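Local structure of glycosyl hydrolase (Rhizobium leguminosarum bv. trifolii, 5NDX) at residues Q459-N464 / E470-P475; G318-R323 / E454-Q459; T105-M110 / R114-L119; G102-T105 / D111-R114. The protein probably hydrolyses O-glycosyl bonds as a family 39 glycoside hydrolase, and is a bacterial orthologue of human alpha-L-iduronidase. The protein carries 2 engineered substitutions. All coordinates share one frame; numbering follows the deposited sequence.

The four contacts form two groups at different places in the molecule. Contacts 1 and 2 are neighbours, sharing Gln459; Trp456 of contact 2 probably hydrogen-bonds through NE1 to Pro475 O of contact 1 at 2.7 Å. Contacts 3 and 4, with centres about 4 Å apart, overlap at Thr105 and Arg114 and both use the start of helix 110-131. The centres of contacts 2 and 3 are about 46 Å apart, their nearest atoms about 22 Å. The direct link to the bound substrate-like glycoside is in contact 2, where Arg323 reaches its uronic acid ring; contacts 1, 3 and 4 are structural packing away from the annotated sites.

Contact 1 of 4, residues Q459-N464 / E470-P475; sequences QRDESN and EPVGAP
Gln459 meets the incoming chain mainly through its carbonyl: its O takes a CA-H...O contact from Gly473 CA at 3.0 Å and also lies against Pro475 CD. The Gln459 side chain crosses the proline ring at about a right angle, CB 3.9 Å from Pro475 CD. Farther out, the amide NE2 is held by Gln482 O and Glu485 OE1, whereas OE1, covered by the proline, has no polar partner in the model. Arg460 turns its CB away from 470-475, yet the aliphatic part of its side chain still packs, CD coming 4.0 Å from Pro471 CB. Asp461 carries the centre of the contact. Its backbone N donates an almost straight bond (177°) to Val472 O at 2.8 Å, and its CB rests on Val472 CG2. With CG anti to the backbone N (chi1 -178°), the carboxylate slides along Pro475, CG lying 3.9 Å from Pro475 CB. Ser463 grips Asp461 OD1 twice from one face of the carboxylate, through OG at 2.7 Å and through its backbone N; the second bond makes an Asx turn at the start of the type I turn 461-464. One water lies within bonding distance of Asp461 OD2 and Gly473 O; another accepts from Val472 N and sits within bonding distance of Asp461 O and Asn464 OD1. In the chain the loop connects helix 452-457 to helix 480-489; Gln482 of the latter also binds Arg460 O and packs on Pro475, while Trp456 of the former bonds to Pro475 O.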
loop_
_atom_site.group_PDB
_atom_site.type_symbol
_atom_site.label_atom_id
_atom_site.label_comp_id
_atom_site.label_asym_id
_atom_site.label_seq_id
_atom_site.Cartn_x
_atom_site.Cartn_y
_atom_site.Cartn_z
ATOM N N GLN A 459 18.415 -18.388 10.474
ATOM C CA GLN A 459 18.697 -19.520 9.597
ATOM C C GLN A 459 20.223 -19.680 9.435
ATOM O O GLN A 459 20.909 -18.694 9.144
ATOM C CB GLN A 459 18.061 -19.324 8.226
ATOM C CG GLN A 459 16.573 -19.593 8.199
ATOM C CD GLN A 459 15.922 -19.238 6.881
ATOM O OE1 GLN A 459 16.441 -18.472 6.083
ATOM N NE2 GLN A 459 14.759 -19.776 6.672
ATOM N N ARG A 460 20.742 -20.896 9.591
ATOM C CA ARG A 460 22.193 -21.127 9.396
ATOM C C ARG A 460 22.525 -21.063 7.919
ATOM O O ARG A 460 21.820 -21.652 7.091
ATOM C CB ARG A 460 22.666 -22.448 9.997
ATOM C CG ARG A 460 24.211 -22.681 10.009
ATOM C CD ARG A 460 24.565 -23.988 10.741
ATOM N NE ARG A 460 23.833 -25.133 10.146
ATOM C CZ ARG A 460 22.701 -25.724 10.603
ATOM N NH1 ARG A 460 22.086 -25.342 11.730
ATOM N NH2 ARG A 460 22.167 -26.745 9.915
ATOM N N ASP A 461 23.550 -20.282 7.580
ATOM C CA ASP A 461 23.989 -20.162 6.205
ATOM C C ASP A 461 24.760 -21.427 5.918
ATOM O O ASP A 461 25.821 -21.684 6.522
ATOM C CB ASP A 461 24.859 -18.927 6.032
ATOM C CG ASP A 461 25.301 -18.716 4.626
ATOM O OD1 ASP A 461 25.165 -19.640 3.793
ATOM O OD2 ASP A 461 25.840 -17.609 4.378
ATOM N N GLU A 462 24.217 -22.239 5.033
ATOM C CA GLU A 462 24.807 -23.561 4.770
ATOM C C GLU A 462 26.061 -23.492 3.905
ATOM O O GLU A 462 26.826 -24.437 3.908
ATOM C CB GLU A 462 23.780 -24.533 4.182
ATOM C CG GLU A 462 22.839 -25.059 5.280
ATOM C CD GLU A 462 21.697 -25.900 4.723
ATOM O OE1 GLU A 462 21.821 -26.428 3.594
ATOM O OE2 GLU A 462 20.675 -26.021 5.409
ATOM N N SER A 463 26.275 -22.373 3.210
ATOM C CA SER A 463 27.510 -22.160 2.493
ATOM C C SER A 463 28.732 -22.003 3.429
ATOM O O SER A 463 29.843 -21.925 2.939
ATOM C CB SER A 463 27.396 -20.969 1.534
ATOM O OG SER A 463 27.297 -19.728 2.203
ATOM N N ASN A 464 28.532 -21.968 4.755
ATOM C CA ASN A 464 29.607 -21.858 5.726
ATOM C C ASN A 464 30.692 -20.868 5.347
ATOM O O ASN A 464 31.853 -21.218 5.290
ATOM C CB ASN A 464 30.188 -23.242 5.963
ATOM C CG ASN A 464 29.375 -24.037 6.950
ATOM O OD1 ASN A 464 28.570 -23.496 7.699
ATOM N ND2 ASN A 464 29.621 -25.321 7.001
ATOM N N GLU A 470 32.492 -21.753 12.732
ATOM C CA GLU A 470 31.899 -20.442 12.977
ATOM C C GLU A 470 30.608 -20.313 12.161
ATOM O O GLU A 470 30.546 -19.620 11.150
ATOM C CB GLU A 470 32.886 -19.333 12.642
ATOM C CG GLU A 470 32.455 -17.959 13.152
ATOM C CD GLU A 470 33.539 -16.880 12.994
ATOM O OE1 GLU A 470 34.766 -17.182 12.931
ATOM O OE2 GLU A 470 33.163 -15.694 12.953
ATOM N N PRO A 471 29.562 -20.984 12.610
ATOM C CA PRO A 471 28.295 -20.870 11.876
ATOM C C PRO A 471 27.735 -19.422 11.912
ATOM O O PRO A 471 27.834 -18.748 12.938
ATOM C CB PRO A 471 27.387 -21.866 12.596
ATOM C CG PRO A 471 27.981 -22.073 13.955
ATOM C CD PRO A 471 29.436 -21.712 13.889
ATOM N N VAL A 472 27.242 -18.929 10.778
ATOM C CA VAL A 472 26.584 -17.618 10.715
ATOM C C VAL A 472 25.174 -17.800 10.167
ATOM O O VAL A 472 24.832 -18.869 9.622
ATOM C CB VAL A 472 27.342 -16.602 9.822
ATOM C CG1 VAL A 472 28.799 -16.450 10.265
ATOM C CG2 VAL A 472 27.283 -16.941 8.336
ATOM N N GLY A 473 24.387 -16.739 10.292
ATOM C CA GLY A 473 22.995 -16.726 9.925
ATOM C C GLY A 473 22.760 -15.898 8.696
ATOM O O GLY A 473 23.685 -15.595 8.002
ATOM N N ALA A 474 21.503 -15.592 8.399
ATOM C CA ALA A 474 21.170 -14.662 7.357
ATOM C C ALA A 474 21.735 -15.052 5.966
ATOM O O ALA A 474 22.410 -14.251 5.311
ATOM C CB ALA A 474 21.632 -13.260 7.777
ATOM N N PRO A 475 21.453 -16.276 5.507
ATOM C CA PRO A 475 22.026 -16.714 4.237
ATOM C C PRO A 475 21.621 -15.808 3.082
ATOM O O PRO A 475 20.425 -15.513 2.920
ATOM C CB PRO A 475 21.449 -18.119 4.038
ATOM C CG PRO A 475 20.274 -18.181 4.928
ATOM C CD PRO A 475 20.597 -17.307 6.097
HETATM O O HOH W 1 27.356 -20.955 8.601
HETATM O O HOH W 2 25.642 -15.266 5.790
#

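Contact 2 of 4, residues G318-R323 / E454-Q459; sequences GGWSQR and EVWEAQ. With 8U8 ((2~{R},3~{S},4~{S},5~{R},6~{S})-6-(4-methyl-2-oxidanylidene-chromen-7-yl)oxy-3,4,5-tris(oxidanyl)oxane-2-carboxylic acid), chain M.
Trp320 and Trp456 lie against each other as an offset stack, the five-membered ring of Trp320 over the six-membered ring of Trp456, with centroids 3.9 Å apart and planes 25° from parallel. The closest approach is Trp320 CD1 to Trp456 CZ3, 3.3 Å, and Trp320 NE1 also sits over the Trp456 face, 3.4 Å from CE3. No hydrogen bond joins the two segments, so the rings make the contact. Trp456 reaches across with CG anti to its backbone N (chi1 177°), and its indole NE1 is anchored on Pro475 O. On the other side, Trp320 is carried by the type I turn 319-322, closed by Gln322 N to Gly319 O and braced by the Gln322 side chain, whose OE1 accepts Gly319 N at 2.8 Å. Lys363 NZ bonds to both Gly319 O and Gln322 O, fixing the turn from outside. Immediately beyond it, Arg323 belongs to the substrate pocket. Its NH1 gives a straight bond (169°) to carboxylate O6 of the bound glycoside at 3.0 Å, and NH2 approaches hydroxyl O5; Gln269 O and Asp313 O also hold the guanidinium. The loop runs from the eighth strand of the TIM barrel, 307-310, to strand 326-330 and rests on helix 452-457, which follows, in the chain, strand 436-445 of the nine-stranded sheet. Trp456 also meets Phe329 edge-to-face and touches Leu486 of helix 480-489.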
loop_
_atom_site.group_PDB
_atom_site.type_symbol
_atom_site.label_atom_id
_atom_site.label_comp_id
_atom_site.label_asym_id
_atom_site.label_seq_id
_atom_site.Cartn_x
_atom_site.Cartn_y
_atom_site.Cartn_z
ATOM N N GLY A 318 14.453 -3.894 -3.550
ATOM C CA GLY A 318 15.698 -3.883 -2.794
ATOM C C GLY A 318 15.677 -4.837 -1.616
ATOM O O GLY A 318 14.900 -5.792 -1.579
ATOM N N GLY A 319 16.574 -4.588 -0.669
ATOM C CA GLY A 319 16.851 -5.530 0.410
ATOM C C GLY A 319 16.044 -5.322 1.676
ATOM O O GLY A 319 15.146 -4.458 1.760
ATOM N N TRP A 320 16.375 -6.114 2.670
ATOM C CA TRP A 320 15.673 -6.099 3.972
ATOM C C TRP A 320 15.627 -4.735 4.648
ATOM O O TRP A 320 14.602 -4.373 5.275
ATOM C CB TRP A 320 16.319 -7.096 4.907
ATOM C CG TRP A 320 16.115 -8.560 4.581
ATOM C CD1 TRP A 320 17.036 -9.417 4.050
ATOM C CD2 TRP A 320 14.955 -9.341 4.854
ATOM N NE1 TRP A 320 16.501 -10.667 3.936
ATOM C CE2 TRP A 320 15.228 -10.652 4.429
ATOM C CE3 TRP A 320 13.699 -9.051 5.358
ATOM C CZ2 TRP A 320 14.292 -11.693 4.541
ATOM C CZ3 TRP A 320 12.776 -10.081 5.468
ATOM C CH2 TRP A 320 13.095 -11.395 5.068
ATOM N N SER A 321 16.702 -3.964 4.485
ATOM C CA SER A 321 16.944 -2.723 5.192
ATOM C C SER A 321 16.589 -1.529 4.365
ATOM O O SER A 321 16.713 -0.398 4.823
ATOM C CB SER A 321 18.470 -2.585 5.509
ATOM O OG SER A 321 18.708 -3.501 6.520
ATOM N N GLN A 322 16.106 -1.734 3.167
ATOM C CA GLN A 322 15.634 -0.595 2.368
ATOM C C GLN A 322 14.134 -0.403 2.501
ATOM O O GLN A 322 13.474 -1.296 3.029
ATOM C CB GLN A 322 16.108 -0.829 0.945
ATOM C CG GLN A 322 17.640 -0.757 0.898
ATOM C CD GLN A 322 18.202 -1.100 -0.461
ATOM O OE1 GLN A 322 17.759 -2.039 -1.126
ATOM N NE2 GLN A 322 19.133 -0.315 -0.908
ATOM N N ARG A 323 13.600 0.747 2.070
ATOM C CA ARG A 323 12.160 1.023 2.181
ATOM C C ARG A 323 11.425 0.376 1.031
ATOM O O ARG A 323 11.108 1.004 -0.026
ATOM C CB ARG A 323 11.889 2.490 2.202
ATOM C CG ARG A 323 10.412 2.886 2.416
ATOM C CD ARG A 323 10.388 4.419 2.674
ATOM N NE ARG A 323 10.306 4.987 1.471
ATOM C CZ ARG A 323 10.841 6.100 1.003
ATOM N NH1 ARG A 323 11.522 7.023 1.665
ATOM N NH2 ARG A 323 10.568 6.255 -0.255
ATOM N N GLU A 454 13.409 -11.987 11.222
ATOM C CA GLU A 454 13.921 -12.679 12.400
ATOM C C GLU A 454 14.192 -14.144 12.053
ATOM O O GLU A 454 15.219 -14.734 12.457
ATOM C CB GLU A 454 12.987 -12.614 13.629
ATOM C CG GLU A 454 12.939 -11.251 14.331
ATOM C CD GLU A 454 12.040 -10.195 13.608
ATOM O OE1 GLU A 454 11.491 -10.441 12.502
ATOM O OE2 GLU A 454 11.924 -9.070 14.149
ATOM N N VAL A 455 13.291 -14.730 11.288
ATOM C CA VAL A 455 13.441 -16.121 10.924
ATOM C C VAL A 455 14.717 -16.294 10.081
ATOM O O VAL A 455 15.477 -17.210 10.292
ATOM C CB VAL A 455 12.190 -16.626 10.192
ATOM C CG1 VAL A 455 12.446 -18.007 9.624
ATOM C CG2 VAL A 455 11.014 -16.679 11.159
ATOM N N TRP A 456 14.878 -15.439 9.076
ATOM C CA TRP A 456 16.037 -15.443 8.220
ATOM C C TRP A 456 17.355 -15.253 8.976
ATOM O O TRP A 456 18.328 -15.973 8.703
ATOM C CB TRP A 456 15.895 -14.319 7.200
ATOM C CG TRP A 456 17.062 -14.133 6.253
ATOM C CD1 TRP A 456 17.519 -15.020 5.310
ATOM C CD2 TRP A 456 17.886 -12.971 6.142
ATOM N NE1 TRP A 456 18.551 -14.469 4.612
ATOM C CE2 TRP A 456 18.796 -13.207 5.095
ATOM C CE3 TRP A 456 17.938 -11.751 6.824
ATOM C CZ2 TRP A 456 19.775 -12.261 4.720
ATOM C CZ3 TRP A 456 18.903 -10.805 6.451
ATOM C CH2 TRP A 456 19.796 -11.064 5.389
ATOM N N GLU A 457 17.383 -14.309 9.924
ATOM C CA GLU A 457 18.588 -14.061 10.695
ATOM C C GLU A 457 18.965 -15.305 11.501
ATOM O O GLU A 457 20.119 -15.535 11.750
ATOM C CB GLU A 457 18.433 -12.865 11.659
ATOM C CG GLU A 457 18.476 -11.534 10.954
ATOM C CD GLU A 457 18.350 -10.318 11.889
ATOM O OE1 GLU A 457 18.792 -10.344 13.068
ATOM O OE2 GLU A 457 17.797 -9.323 11.395
ATOM N N ALA A 458 17.980 -16.087 11.923
ATOM C CA ALA A 458 18.263 -17.311 12.707
ATOM C C ALA A 458 18.553 -18.513 11.789
ATOM O O ALA A 458 18.893 -19.565 12.295
ATOM C CB ALA A 458 17.117 -17.641 13.681
ATOM N N GLN A 459 18.415 -18.388 10.474
ATOM C CA GLN A 459 18.697 -19.520 9.597
ATOM C C GLN A 459 20.223 -19.680 9.435
ATOM O O GLN A 459 20.909 -18.694 9.144
ATOM C CB GLN A 459 18.061 -19.324 8.226
ATOM C CG GLN A 459 16.573 -19.593 8.199
ATOM C CD GLN A 459 15.922 -19.238 6.881
ATOM O OE1 GLN A 459 16.441 -18.472 6.083
ATOM N NE2 GLN A 459 14.759 -19.776 6.672
HETATM C C15 8U8 M . 16.526 16.264 -3.487
HETATM C C13 8U8 M . 15.445 16.438 -2.594
HETATM C C14 8U8 M . 15.360 17.634 -1.875
HETATM C C16 8U8 M . 14.286 17.863 -1.010
HETATM O O9 8U8 M . 14.296 18.924 -0.388
HETATM O O8 8U8 M . 13.298 16.915 -0.829
HETATM C C11 8U8 M . 13.288 15.781 -1.603
HETATM C C10 8U8 M . 12.203 14.904 -1.499
HETATM C C12 8U8 M . 14.371 15.523 -2.486
HETATM C C7 8U8 M . 14.300 14.363 -3.281
HETATM C C8 8U8 M . 13.210 13.491 -3.178
HETATM C C9 8U8 M . 12.159 13.744 -2.281
HETATM O O2 8U8 M . 11.047 12.933 -2.170
HETATM C C5 8U8 M . 11.031 11.489 -2.497
HETATM O O1 8U8 M . 12.162 10.863 -1.872
HETATM C C1 8U8 M . 12.534 9.611 -2.304
HETATM C C6 8U8 M . 12.895 8.972 -1.088
HETATM O O7 8U8 M . 13.713 8.064 -1.180
HETATM O O6 8U8 M . 12.337 9.369 -0.081
HETATM C C2 8U8 M . 11.417 8.716 -2.923
HETATM O O5 8U8 M . 10.602 8.184 -1.858
HETATM C C3 8U8 M . 10.551 9.461 -4.031
HETATM O O4 8U8 M . 10.794 8.897 -5.273
HETATM C C4 8U8 M . 10.839 10.995 -4.056
HETATM O O3 8U8 M . 9.768 11.654 -4.848
#

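Contact 3 of 4, residues T105-M110 / R114-L119; sequences TDYEDM and RRWRDL
Met110 O accepts the backbone N of Arg114 at 3.1 Å, the i to i+4 bond that sets the first turn of helix 110-131, while Tyr107 and Trp116 stand farther apart, 8.9 Å between their CA atoms. Those two rings meet T-shaped: the edge of Tyr107 points at the Trp116 face, the planes at 82° and the tyrosine centroid 5.6 Å from that of the five-membered ring. The phenol oxygen extends over the benzo part of the indole, Tyr107 OH lying 3.1 Å from Trp116 CE3. Leu119 CD2 covers the opposite face, so the indole is sandwiched. This is the lead-in to the helix after strand 91-95, the third strand of the TIM barrel. The lead-in is shaped by a type I turn, 106-109, with Asp106 OD1 taking Glu108 N in an Asx turn, and Asp109 occupies the N-cap, its OD1 bonding Asp111 N. An alanine in place of Trp116 would probably leave the Tyr107 edge and hydroxyl without the aromatic face they press on, and open a gap beside Leu119. Arg114 folds back over its own helix start: the chain bends at its CG-CD bond (chi3 -118°), bringing a guanidinium face over Met110 O, and NH2 is 3.5 Å from Met110 CB. Its NH1 is salt-bridged to Asp111. Ala165 and Cys166 of helix 155-171 also touch Trp116.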
loop_
_atom_site.group_PDB
_atom_site.type_symbol
_atom_site.label_atom_id
_atom_site.label_comp_id
_atom_site.label_asym_id
_atom_site.label_seq_id
_atom_site.Cartn_x
_atom_site.Cartn_y
_atom_site.Cartn_z
ATOM N N THR A 105 11.999 21.194 -23.649
ATOM C CA THR A 105 13.160 21.953 -23.126
ATOM C C THR A 105 12.842 23.327 -22.513
ATOM O O THR A 105 13.701 23.909 -21.885
ATOM C CB THR A 105 14.163 22.159 -24.266
ATOM O OG1 THR A 105 13.476 22.749 -25.378
ATOM C CG2 THR A 105 14.756 20.811 -24.699
ATOM N N ASP A 106 11.599 23.795 -22.606
ATOM C CA ASP A 106 11.254 25.171 -22.257
ATOM C C ASP A 106 9.745 25.354 -22.146
ATOM O O ASP A 106 9.048 25.460 -23.159
ATOM C CB ASP A 106 11.822 26.158 -23.302
ATOM C CG ASP A 106 11.651 27.634 -22.902
ATOM O OD1 ASP A 106 11.332 27.940 -21.723
ATOM O OD2 ASP A 106 11.868 28.494 -23.791
ATOM N N TYR A 107 9.249 25.431 -20.910
ATOM C CA TYR A 107 7.795 25.544 -20.678
ATOM C C TYR A 107 7.277 26.977 -20.770
ATOM O O TYR A 107 6.078 27.204 -20.639
ATOM C CB TYR A 107 7.389 24.847 -19.357
ATOM C CG TYR A 107 7.316 23.335 -19.508
ATOM C CD1 TYR A 107 6.215 22.733 -20.113
ATOM C CD2 TYR A 107 8.356 22.511 -19.080
ATOM C CE1 TYR A 107 6.149 21.360 -20.273
ATOM C CE2 TYR A 107 8.288 21.133 -19.224
ATOM C CZ TYR A 107 7.180 20.570 -19.827
ATOM O OH TYR A 107 7.093 19.216 -19.993
ATOM N N GLU A 108 8.176 27.929 -21.040
ATOM C CA GLU A 108 7.797 29.303 -21.397
ATOM C C GLU A 108 7.590 29.467 -22.893
ATOM O O GLU A 108 6.929 30.401 -23.323
ATOM C CB GLU A 108 8.835 30.282 -20.893
ATOM C CG GLU A 108 9.049 30.121 -19.398
ATOM C CD GLU A 108 9.714 31.316 -18.767
ATOM O OE1 GLU A 108 9.082 32.384 -18.778
ATOM O OE2 GLU A 108 10.840 31.177 -18.242
ATOM N N ASP A 109 8.138 28.546 -23.680
ATOM C CA ASP A 109 7.859 28.488 -25.095
ATOM C C ASP A 109 6.449 27.939 -25.297
ATOM O O ASP A 109 6.218 26.753 -25.104
ATOM C CB ASP A 109 8.909 27.597 -25.766
ATOM C CG ASP A 109 8.697 27.439 -27.257
ATOM O OD1 ASP A 109 7.562 27.549 -27.761
ATOM O OD2 ASP A 109 9.699 27.156 -27.934
ATOM N N MET A 110 5.528 28.787 -25.737
ATOM C CA MET A 110 4.129 28.400 -25.878
ATOM C C MET A 110 3.809 27.320 -26.932
ATOM O O MET A 110 2.714 26.728 -26.895
ATOM C CB MET A 110 3.242 29.639 -26.109
ATOM C CG MET A 110 3.134 30.533 -24.881
ATOM S SD MET A 110 2.321 29.774 -23.443
ATOM C CE MET A 110 0.676 29.500 -24.106
ATOM N N ARG A 114 1.769 24.024 -25.693
ATOM C CA ARG A 114 0.678 23.449 -26.503
ATOM C C ARG A 114 0.906 21.987 -26.933
ATOM O O ARG A 114 -0.042 21.214 -27.043
ATOM C CB ARG A 114 0.389 24.317 -27.747
ATOM C CG ARG A 114 -0.667 25.386 -27.504
ATOM C CD ARG A 114 -1.080 26.187 -28.764
ATOM N NE ARG A 114 -0.725 27.582 -28.519
ATOM C CZ ARG A 114 0.436 28.161 -28.817
ATOM N NH1 ARG A 114 1.387 27.542 -29.511
ATOM N NH2 ARG A 114 0.621 29.409 -28.451
ATOM N N ARG A 115 2.153 21.645 -27.215
ATOM C CA ARG A 115 2.551 20.282 -27.510
ATOM C C ARG A 115 2.351 19.339 -26.254
ATOM O O ARG A 115 1.875 18.207 -26.387
ATOM C CB ARG A 115 4.004 20.309 -27.987
ATOM C CG ARG A 115 4.575 18.993 -28.487
ATOM C CD ARG A 115 5.791 19.137 -29.431
ATOM N NE ARG A 115 6.329 17.807 -29.808
ATOM C CZ ARG A 115 5.706 16.897 -30.590
ATOM N NH1 ARG A 115 4.503 17.131 -31.130
ATOM N NH2 ARG A 115 6.283 15.720 -30.850
ATOM N N TRP A 116 2.682 19.844 -25.064
ATOM C CA TRP A 116 2.447 19.152 -23.796
ATOM C C TRP A 116 0.954 18.920 -23.565
ATOM O O TRP A 116 0.550 17.794 -23.280
ATOM C CB TRP A 116 3.054 19.900 -22.598
ATOM C CG TRP A 116 2.978 19.085 -21.349
ATOM C CD1 TRP A 116 2.023 19.161 -20.372
ATOM C CD2 TRP A 116 3.875 18.039 -20.960
ATOM N NE1 TRP A 116 2.285 18.245 -19.386
ATOM C CE2 TRP A 116 3.404 17.527 -19.726
ATOM C CE3 TRP A 116 5.018 17.473 -21.537
ATOM C CZ2 TRP A 116 4.056 16.474 -19.048
ATOM C CZ3 TRP A 116 5.685 16.437 -20.851
ATOM C CH2 TRP A 116 5.200 15.958 -19.615
ATOM N N ARG A 117 0.150 19.975 -23.732
ATOM C CA ARG A 117 -1.304 19.860 -23.702
ATOM C C ARG A 117 -1.772 18.726 -24.620
ATOM O O ARG A 117 -2.609 17.867 -24.226
ATOM C CB ARG A 117 -1.972 21.181 -24.057
ATOM C CG ARG A 117 -3.502 21.133 -24.143
ATOM C CD ARG A 117 -4.069 22.176 -25.130
ATOM N NE ARG A 117 -3.564 22.001 -26.501
ATOM C CZ ARG A 117 -3.522 22.964 -27.451
ATOM N NH1 ARG A 117 -3.963 24.204 -27.223
ATOM N NH2 ARG A 117 -3.011 22.697 -28.648
ATOM N N ASP A 118 -1.208 18.687 -25.815
ATOM C CA ASP A 118 -1.640 17.693 -26.793
ATOM C C ASP A 118 -1.218 16.281 -26.387
ATOM O O ASP A 118 -1.942 15.354 -26.650
ATOM C CB ASP A 118 -1.107 18.016 -28.189
ATOM C CG ASP A 118 -1.742 19.287 -28.802
ATOM O OD1 ASP A 118 -2.809 19.771 -28.343
ATOM O OD2 ASP A 118 -1.151 19.777 -29.772
ATOM N N LEU A 119 -0.047 16.137 -25.771
ATOM C CA LEU A 119 0.399 14.848 -25.216
ATOM C C LEU A 119 -0.600 14.314 -24.146
ATOM O O LEU A 119 -1.054 13.172 -24.206
ATOM C CB LEU A 119 1.811 14.999 -24.660
ATOM C CG LEU A 119 2.294 13.860 -23.772
ATOM C CD1 LEU A 119 2.308 12.562 -24.563
ATOM C CD2 LEU A 119 3.655 14.227 -23.231
#

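Contact 4 of 4, residues G102-T105 / D111-R114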
loop_
_atom_site.group_PDB
_atom_site.type_symbol
_atom_site.label_atom_id
_atom_site.label_comp_id
_atom_site.label_asym_id
_atom_site.label_seq_id
_atom_site.Cartn_x
_atom_site.Cartn_y
_atom_site.Cartn_z
ATOM N N GLY A 102 13.461 13.387 -24.818
ATOM C CA GLY A 102 13.971 14.727 -24.482
ATOM C C GLY A 102 13.347 15.924 -25.213
ATOM O O GLY A 102 13.901 16.994 -25.214
ATOM N N LEU A 103 12.184 15.766 -25.812
ATOM C CA LEU A 103 11.590 16.817 -26.654
ATOM C C LEU A 103 11.247 18.110 -25.959
ATOM O O LEU A 103 11.159 19.126 -26.625
ATOM C CB LEU A 103 10.286 16.346 -27.285
ATOM C CG LEU A 103 10.328 15.739 -28.676
ATOM C CD1 LEU A 103 11.489 14.772 -28.845
ATOM C CD2 LEU A 103 8.985 15.065 -28.917
ATOM N N PHE A 104 10.959 18.078 -24.667
ATOM C CA PHE A 104 10.519 19.274 -23.957
ATOM C C PHE A 104 11.737 19.933 -23.308
ATOM O O PHE A 104 12.481 19.283 -22.602
ATOM C CB PHE A 104 9.385 18.925 -22.981
ATOM C CG PHE A 104 8.117 18.511 -23.690
ATOM C CD1 PHE A 104 7.947 17.198 -24.132
ATOM C CD2 PHE A 104 7.146 19.435 -23.982
ATOM C CE1 PHE A 104 6.814 16.819 -24.840
ATOM C CE2 PHE A 104 6.005 19.069 -24.697
ATOM C CZ PHE A 104 5.834 17.762 -25.122
ATOM N N THR A 105 11.999 21.194 -23.649
ATOM C CA THR A 105 13.160 21.953 -23.126
ATOM C C THR A 105 12.842 23.327 -22.513
ATOM O O THR A 105 13.701 23.909 -21.885
ATOM C CB THR A 105 14.163 22.159 -24.266
ATOM O OG1 THR A 105 13.476 22.749 -25.378
ATOM C CG2 THR A 105 14.756 20.811 -24.699
ATOM N N ASP A 111 4.720 27.062 -27.873
ATOM C CA ASP A 111 4.514 25.922 -28.779
ATOM C C ASP A 111 4.748 24.595 -28.061
ATOM O O ASP A 111 4.078 23.617 -28.343
ATOM C CB ASP A 111 5.392 26.005 -30.023
ATOM C CG ASP A 111 4.921 27.078 -31.003
ATOM O OD1 ASP A 111 3.696 27.253 -31.221
ATOM O OD2 ASP A 111 5.801 27.754 -31.548
ATOM N N GLN A 112 5.715 24.582 -27.166
ATOM C CA GLN A 112 5.964 23.426 -26.323
ATOM C C GLN A 112 4.832 23.206 -25.309
ATOM O O GLN A 112 4.362 22.084 -25.142
ATOM C CB GLN A 112 7.284 23.571 -25.618
ATOM C CG GLN A 112 8.445 23.709 -26.601
ATOM C CD GLN A 112 9.754 23.429 -25.939
ATOM O OE1 GLN A 112 10.815 23.871 -26.368
ATOM N NE2 GLN A 112 9.684 22.706 -24.870
ATOM N N VAL A 113 4.373 24.292 -24.691
ATOM C CA VAL A 113 3.231 24.256 -23.781
ATOM C C VAL A 113 2.052 23.597 -24.462
ATOM O O VAL A 113 1.418 22.711 -23.869
ATOM C CB VAL A 113 2.848 25.662 -23.254
ATOM C CG1 VAL A 113 1.551 25.649 -22.447
ATOM C CG2 VAL A 113 3.976 26.213 -22.390
ATOM N N ARG A 114 1.769 24.024 -25.693
ATOM C CA ARG A 114 0.678 23.449 -26.503
ATOM C C ARG A 114 0.906 21.987 -26.933
ATOM O O ARG A 114 -0.042 21.214 -27.043
ATOM C CB ARG A 114 0.389 24.317 -27.747
ATOM C CG ARG A 114 -0.667 25.386 -27.504
ATOM C CD ARG A 114 -1.080 26.187 -28.764
ATOM N NE ARG A 114 -0.725 27.582 -28.519
ATOM C CZ ARG A 114 0.436 28.161 -28.817
ATOM N NH1 ARG A 114 1.387 27.542 -29.511
ATOM N NH2 ARG A 114 0.621 29.409 -28.451
#
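Gln112 reaches from helix 110-131 to the loop 102-105, its CB directed toward Thr105 and Phe104. From CB the chain runs out nearly straight: with CG anti to the carbonyl carbon (chi1 -59°) and CD nearly anti to CA (chi2 -162°), CB and CG carry the amide across to Thr105. CD comes 3.8 Å from Thr105 OG1, and the flat amide at the tip lies beside the backbone N and the hydroxyl of Thr105. As modelled, Gln112 NE2 is 3.0 Å from Thr105 N and Gln112 OE1 is 3.1 Å from Thr105 OG1; the amide is probably turned over, however, so which of its atoms faces which partner stays doubtful. Thr105 OG1, placed between its backbone N and carbonyl carbon, is on the side the amide approaches. At the backbone, the Gln112 carbonyl meets Phe104: the oxygen lies in the plane of the ring at its edge, 3.5 Å from Phe104 CE2. Were this glutamine a valine, the Thr105 hydroxyl and N would probably lose the amide beside them, and a gap would open between loop and helix. Phe104 has further partners: its N donates to Asn99 OD1 and its ring meets Trp116 edge-to-face. Leu103 touches Arg115 of the same helix. This is a loop folded back upon the helix it leads into, on the beta-alpha connection that follows strand 91-95 in the parallel TIM barrel of family 39 glycoside hydrolases.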